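Local coordinates for vitamin B12-binding protein (Vibrio cholerae O395, PDB 5YSC) that binds vitamin B12 in the periplasm and probably delivers it to the membrane subunit BtuC of the BtuCDF import transporter, at residues R141-I155 with L255-Q269. Sequence-based numbering, arbitrary orientation.
Sequences RLQDLRTQYASNQPI and LDAVEQVCTYLKIAQ
Helix 141-148 and helix 255-267 run parallel, their axes 8° apart and 10.7 Å from each other at closest approach. Arg141 reaches across with CG anti to the backbone N (chi1 -176°) and its chain extended. Arg141 NH2 makes salt bridges in the guanidinium plane to Asp256 OD1 (2.8 Å, nearly straight at 173°) and Glu259 OE1 (3.0 Å). Both oxygens are met from above their carboxylate planes. One water joins Arg141 NE to Glu259 OE1; another links Asp256 OD2 weakly to Arg141 NH1. Leu255 CB lies over one guanidinium face. Further along the helices, Leu145 CD1 packs on Val258 CG1 at 3.7 Å. Cys262 CB sits over the Tyr149 ring in a CH-pi contact, 3.5 Å from the centroid, while Cys262 SG lies obliquely to it. The CG of Gln148 covers the opposite face. After the helix, Asn152 ND2 donates to Cys262 O (3.2 Å), which also accepts from Lys266 N. Ile155 then packs on Leu265 and Ala268. Helix 128-148 links the two lobes, as in related helix-linked binding proteins, and its end packs along helix 254-267, which the Cys182-Cys262 disulfide joins to the loop after helix 176-181. The turn after helix 128-148 leads into strand 155-159 of the C-terminal parallel sheet; Ile155 hydrogen-bonds through its backbone with Val185 and touches Val210 of strand 210-213.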
loop_
_atom_site.group_PDB
_atom_site.type_symbol
_atom_site.label_atom_id
_atom_site.label_comp_id
_atom_site.label_asym_id
_atom_site.label_seq_id
_atom_site.Cartn_x
_atom_site.Cartn_y
_atom_site.Cartn_z
ATOM N N ARG A 141 -12.245 -13.276 -0.767
ATOM C CA ARG A 141 -11.264 -13.304 -1.854
ATOM C C ARG A 141 -9.858 -13.532 -1.311
ATOM O O ARG A 141 -9.051 -14.235 -1.922
ATOM C CB ARG A 141 -11.327 -12.011 -2.674
ATOM C CG ARG A 141 -10.391 -12.032 -3.872
ATOM C CD ARG A 141 -10.527 -10.803 -4.736
ATOM N NE ARG A 141 -9.545 -10.846 -5.829
ATOM C CZ ARG A 141 -9.124 -9.782 -6.520
ATOM N NH1 ARG A 141 -9.566 -8.561 -6.256
ATOM N NH2 ARG A 141 -8.221 -9.922 -7.462
ATOM N N LEU A 142 -9.541 -12.960 -0.144
ATOM C CA LEU A 142 -8.226 -13.176 0.427
ATOM C C LEU A 142 -8.031 -14.642 0.756
ATOM O O LEU A 142 -6.949 -15.193 0.547
ATOM C CB LEU A 142 -8.034 -12.319 1.687
ATOM C CG LEU A 142 -6.721 -12.530 2.456
ATOM C CD1 LEU A 142 -5.491 -12.299 1.641
ATOM C CD2 LEU A 142 -6.681 -11.571 3.639
ATOM N N GLN A 143 -9.090 -15.276 1.257
ATOM C CA GLN A 143 -9.069 -16.712 1.508
ATOM C C GLN A 143 -8.852 -17.478 0.211
ATOM O O GLN A 143 -8.043 -18.414 0.149
ATOM C CB GLN A 143 -10.379 -17.127 2.168
ATOM C CG GLN A 143 -10.601 -18.621 2.311
ATOM C CD GLN A 143 -9.537 -19.312 3.127
ATOM O OE1 GLN A 143 -8.904 -18.715 4.005
ATOM N NE2 GLN A 143 -9.333 -20.595 2.842
ATOM N N ASP A 144 -9.568 -17.087 -0.837
ATOM C CA ASP A 144 -9.389 -17.754 -2.119
ATOM C C ASP A 144 -7.950 -17.635 -2.588
ATOM O O ASP A 144 -7.354 -18.612 -3.054
ATOM C CB ASP A 144 -10.340 -17.158 -3.157
ATOM C CG ASP A 144 -11.802 -17.452 -2.871
ATOM O OD1 ASP A 144 -12.094 -18.419 -2.129
ATOM O OD2 ASP A 144 -12.660 -16.693 -3.380
ATOM N N LEU A 145 -7.370 -16.435 -2.483
ATOM C CA LEU A 145 -6.005 -16.253 -2.956
ATOM C C LEU A 145 -5.012 -17.060 -2.133
ATOM O O LEU A 145 -4.060 -17.622 -2.686
ATOM C CB LEU A 145 -5.645 -14.778 -2.941
ATOM C CG LEU A 145 -6.377 -13.922 -3.957
ATOM C CD1 LEU A 145 -6.219 -12.436 -3.604
ATOM C CD2 LEU A 145 -5.846 -14.214 -5.370
ATOM N N ARG A 146 -5.185 -17.101 -0.806
ATOM C CA ARG A 146 -4.267 -17.877 0.017
ATOM C C ARG A 146 -4.295 -19.340 -0.415
ATOM O O ARG A 146 -3.249 -19.966 -0.596
ATOM C CB ARG A 146 -4.628 -17.714 1.502
ATOM C CG ARG A 146 -4.316 -16.320 2.089
ATOM C CD ARG A 146 -4.756 -16.155 3.548
ATOM N NE ARG A 146 -4.034 -15.043 4.172
ATOM C CZ ARG A 146 -4.533 -14.230 5.096
ATOM N NH1 ARG A 146 -5.756 -14.419 5.562
ATOM N NH2 ARG A 146 -3.781 -13.246 5.565
ATOM N N THR A 147 -5.491 -19.878 -0.645
ATOM C CA THR A 147 -5.602 -21.253 -1.122
ATOM C C THR A 147 -4.919 -21.409 -2.475
ATOM O O THR A 147 -4.101 -22.313 -2.674
ATOM C CB THR A 147 -7.078 -21.644 -1.214
ATOM O OG1 THR A 147 -7.695 -21.552 0.090
ATOM C CG2 THR A 147 -7.220 -23.065 -1.771
ATOM N N GLN A 148 -5.216 -20.508 -3.405
ATOM C CA GLN A 148 -4.785 -20.684 -4.786
ATOM C C GLN A 148 -3.273 -20.630 -4.934
ATOM O O GLN A 148 -2.716 -21.295 -5.815
ATOM C CB GLN A 148 -5.438 -19.615 -5.670
ATOM C CG GLN A 148 -5.027 -19.658 -7.141
ATOM C CD GLN A 148 -5.778 -18.631 -7.963
ATOM O OE1 GLN A 148 -6.762 -18.048 -7.504
ATOM N NE2 GLN A 148 -5.312 -18.395 -9.176
ATOM N N TYR A 149 -2.590 -19.835 -4.118
ATOM C CA TYR A 149 -1.163 -19.576 -4.311
ATOM C C TYR A 149 -0.315 -20.214 -3.217
ATOM O O TYR A 149 0.805 -19.770 -2.934
ATOM C CB TYR A 149 -0.893 -18.073 -4.406
ATOM C CG TYR A 149 -1.416 -17.536 -5.699
ATOM C CD1 TYR A 149 -0.891 -17.982 -6.898
ATOM C CD2 TYR A 149 -2.482 -16.649 -5.731
ATOM C CE1 TYR A 149 -1.387 -17.533 -8.107
ATOM C CE2 TYR A 149 -2.984 -16.189 -6.934
ATOM C CZ TYR A 149 -2.421 -16.639 -8.118
ATOM O OH TYR A 149 -2.910 -16.184 -9.319
ATOM N N ALA A 150 -0.842 -21.275 -2.610
ATOM C CA ALA A 150 -0.086 -21.997 -1.598
ATOM C C ALA A 150 1.101 -22.711 -2.225
ATOM O O ALA A 150 2.227 -22.652 -1.708
ATOM C CB ALA A 150 -1.016 -22.984 -0.897
ATOM N N SER A 151 0.869 -23.346 -3.378
ATOM C CA SER A 151 1.884 -24.178 -4.018
ATOM C C SER A 151 3.160 -23.407 -4.318
ATOM O O SER A 151 4.216 -24.032 -4.491
ATOM C CB SER A 151 1.336 -24.790 -5.309
ATOM O OG SER A 151 0.148 -24.131 -5.717
ATOM N N ASN A 152 3.095 -22.076 -4.395
ATOM C CA ASN A 152 4.305 -21.301 -4.621
ATOM C C ASN A 152 5.361 -21.699 -3.594
ATOM O O ASN A 152 5.059 -21.931 -2.418
ATOM C CB ASN A 152 4.033 -19.795 -4.536
ATOM C CG ASN A 152 3.205 -19.268 -5.710
ATOM O OD1 ASN A 152 2.567 -20.035 -6.431
ATOM N ND2 ASN A 152 3.227 -17.950 -5.904
ATOM N N GLN A 153 6.603 -21.797 -4.062
ATOM C CA GLN A 153 7.773 -22.061 -3.250
ATOM C C GLN A 153 8.486 -20.761 -2.957
ATOM O O GLN A 153 8.312 -19.778 -3.679
ATOM C CB GLN A 153 8.745 -23.006 -3.966
ATOM C CG GLN A 153 8.188 -24.391 -4.270
ATOM C CD GLN A 153 8.681 -25.429 -3.285
ATOM O OE1 GLN A 153 9.889 -25.633 -3.128
ATOM N NE2 GLN A 153 7.750 -26.082 -2.601
ATOM N N PRO A 154 9.332 -20.735 -1.929
ATOM C CA PRO A 154 10.028 -19.495 -1.569
ATOM C C PRO A 154 10.897 -18.976 -2.695
ATOM O O PRO A 154 11.739 -19.690 -3.245
ATOM C CB PRO A 154 10.881 -19.905 -0.366
ATOM C CG PRO A 154 10.170 -21.077 0.199
ATOM C CD PRO A 154 9.625 -21.814 -0.967
ATOM N N ILE A 155 10.690 -17.709 -3.022
ATOM C CA ILE A 155 11.487 -17.034 -4.025
ATOM C C ILE A 155 12.061 -15.759 -3.437
ATOM O O ILE A 155 11.349 -14.998 -2.803
ATOM C CB ILE A 155 10.647 -16.657 -5.252
ATOM C CG1 ILE A 155 9.988 -17.894 -5.858
ATOM C CG2 ILE A 155 11.506 -15.951 -6.273
ATOM C CD1 ILE A 155 10.900 -18.679 -6.741
ATOM N N LEU A 255 -5.795 -6.857 -3.417
ATOM C CA LEU A 255 -5.939 -8.240 -3.846
ATOM C C LEU A 255 -5.613 -8.425 -5.330
ATOM O O LEU A 255 -5.162 -9.508 -5.706
ATOM C CB LEU A 255 -7.329 -8.740 -3.506
ATOM C CG LEU A 255 -7.575 -8.696 -1.994
ATOM C CD1 LEU A 255 -8.952 -9.316 -1.703
ATOM C CD2 LEU A 255 -6.489 -9.351 -1.151
ATOM N N ASP A 256 -5.725 -7.379 -6.172
ATOM C CA ASP A 256 -5.144 -7.472 -7.512
ATOM C C ASP A 256 -3.616 -7.447 -7.468
ATOM O O ASP A 256 -2.954 -8.115 -8.259
ATOM C CB ASP A 256 -5.650 -6.342 -8.423
ATOM C CG ASP A 256 -7.092 -6.571 -8.914
ATOM O OD1 ASP A 256 -7.507 -7.743 -9.053
ATOM O OD2 ASP A 256 -7.822 -5.610 -9.122
ATOM N N ALA A 257 -3.019 -6.701 -6.544
ATOM C CA ALA A 257 -1.582 -6.824 -6.380
ATOM C C ALA A 257 -1.180 -8.221 -5.923
ATOM O O ALA A 257 -0.138 -8.724 -6.340
ATOM C CB ALA A 257 -1.058 -5.805 -5.373
ATOM N N VAL A 258 -1.939 -8.818 -4.994
ATOM C CA VAL A 258 -1.678 -10.202 -4.608
ATOM C C VAL A 258 -1.682 -11.098 -5.831
ATOM O O VAL A 258 -0.756 -11.879 -6.052
ATOM C CB VAL A 258 -2.678 -10.674 -3.551
ATOM C CG1 VAL A 258 -2.583 -12.176 -3.363
ATOM C CG2 VAL A 258 -2.386 -9.955 -2.222
ATOM N N GLU A 259 -2.710 -11.003 -6.650
ATOM C CA GLU A 259 -2.737 -11.818 -7.868
ATOM C C GLU A 259 -1.506 -11.547 -8.745
ATOM O O GLU A 259 -0.890 -12.481 -9.290
ATOM C CB GLU A 259 -4.069 -11.547 -8.605
ATOM C CG GLU A 259 -4.681 -12.709 -9.262
ATOM C CD GLU A 259 -6.060 -12.393 -9.822
ATOM O OE1 GLU A 259 -7.021 -12.228 -9.019
ATOM O OE2 GLU A 259 -6.172 -12.337 -11.074
ATOM N N GLN A 260 -1.150 -10.276 -8.942
ATOM C CA GLN A 260 -0.056 -9.939 -9.857
ATOM C C GLN A 260 1.261 -10.478 -9.326
ATOM O O GLN A 260 2.025 -11.131 -10.048
ATOM C CB GLN A 260 0.025 -8.413 -10.047
ATOM C CG GLN A 260 1.051 -7.973 -11.082
ATOM C CD GLN A 260 1.128 -6.488 -11.256
ATOM O OE1 GLN A 260 1.172 -5.725 -10.294
ATOM N NE2 GLN A 260 1.165 -6.064 -12.509
ATOM N N VAL A 261 1.538 -10.193 -8.049
ATOM C CA VAL A 261 2.765 -10.651 -7.415
ATOM C C VAL A 261 2.848 -12.165 -7.427
ATOM O O VAL A 261 3.870 -12.742 -7.825
ATOM C CB VAL A 261 2.860 -10.109 -5.971
ATOM C CG1 VAL A 261 3.954 -10.853 -5.161
ATOM C CG2 VAL A 261 3.154 -8.657 -6.068
ATOM N N CYS A 262 1.767 -12.816 -6.985
ATOM C CA CYS A 262 1.725 -14.269 -6.857
ATOM C C CYS A 262 1.839 -14.961 -8.208
ATOM O O CYS A 262 2.490 -16.012 -8.328
ATOM C CB CYS A 262 0.436 -14.674 -6.181
ATOM S SG CYS A 262 0.397 -14.638 -4.397
ATOM N N THR A 263 1.214 -14.399 -9.235
ATOM C CA THR A 263 1.370 -14.975 -10.571
ATOM C C THR A 263 2.821 -14.909 -11.033
ATOM O O THR A 263 3.360 -15.884 -11.557
ATOM C CB THR A 263 0.450 -14.265 -11.566
ATOM O OG1 THR A 263 -0.917 -14.533 -11.237
ATOM C CG2 THR A 263 0.764 -14.726 -13.038
ATOM N N TYR A 264 3.483 -13.766 -10.828
ATOM C CA TYR A 264 4.886 -13.627 -11.200
ATOM C C TYR A 264 5.802 -14.541 -10.386
ATOM O O TYR A 264 6.737 -15.139 -10.937
ATOM C CB TYR A 264 5.331 -12.174 -11.039
ATOM C CG TYR A 264 4.992 -11.275 -12.219
ATOM C CD1 TYR A 264 5.319 -11.662 -13.522
ATOM C CD2 TYR A 264 4.394 -10.021 -12.044
ATOM C CE1 TYR A 264 5.037 -10.863 -14.610
ATOM C CE2 TYR A 264 4.106 -9.214 -13.147
ATOM C CZ TYR A 264 4.436 -9.640 -14.419
ATOM O OH TYR A 264 4.157 -8.877 -15.520
ATOM N N LEU A 265 5.620 -14.605 -9.060
ATOM C CA LEU A 265 6.421 -15.539 -8.277
ATOM C C LEU A 265 6.142 -16.979 -8.655
ATOM O O LEU A 265 7.041 -17.821 -8.530
ATOM C CB LEU A 265 6.182 -15.300 -6.790
ATOM C CG LEU A 265 7.237 -14.454 -6.076
ATOM C CD1 LEU A 265 8.011 -13.492 -6.956
ATOM C CD2 LEU A 265 6.647 -13.731 -4.851
ATOM N N LYS A 266 4.930 -17.286 -9.138
ATOM C CA LYS A 266 4.678 -18.625 -9.682
ATOM C C LYS A 266 5.500 -18.883 -10.932
ATOM O O LYS A 266 6.149 -19.929 -11.054
ATOM C CB LYS A 266 3.201 -18.801 -9.986
ATOM C CG LYS A 266 2.828 -20.202 -10.341
ATOM C CD LYS A 266 1.384 -20.255 -10.671
ATOM C CE LYS A 266 0.932 -21.646 -10.880
ATOM N NZ LYS A 266 -0.461 -21.670 -11.425
ATOM N N ILE A 267 5.474 -17.944 -11.886
ATOM C CA ILE A 267 6.309 -18.059 -13.083
ATOM C C ILE A 267 7.762 -18.301 -12.712
ATOM O O ILE A 267 8.464 -19.091 -13.358
ATOM C CB ILE A 267 6.136 -16.814 -13.969
ATOM C CG1 ILE A 267 4.696 -16.762 -14.483
ATOM C CG2 ILE A 267 7.090 -16.829 -15.126
ATOM C CD1 ILE A 267 4.310 -15.476 -15.181
ATOM N N ALA A 268 8.247 -17.607 -11.671
ATOM C CA ALA A 268 9.651 -17.642 -11.271
ATOM C C ALA A 268 10.109 -19.010 -10.800
ATOM O O ALA A 268 11.311 -19.211 -10.562
ATOM C CB ALA A 268 9.881 -16.601 -10.162
ATOM N N GLN A 269 9.186 -19.934 -10.631
ATOM C CA GLN A 269 9.545 -21.304 -10.339
ATOM C C GLN A 269 10.041 -22.033 -11.570
ATOM O O GLN A 269 10.504 -23.168 -11.436
ATOM C CB GLN A 269 8.350 -22.054 -9.772
ATOM C CG GLN A 269 7.601 -21.330 -8.683
ATOM C CD GLN A 269 7.553 -22.154 -7.434
ATOM O OE1 GLN A 269 8.605 -22.446 -6.854
ATOM N NE2 GLN A 269 6.345 -22.587 -7.028
HETATM O O HOH W 1 -10.213 -5.806 -7.470
HETATM O O HOH W 2 -8.644 -13.659 -7.017
#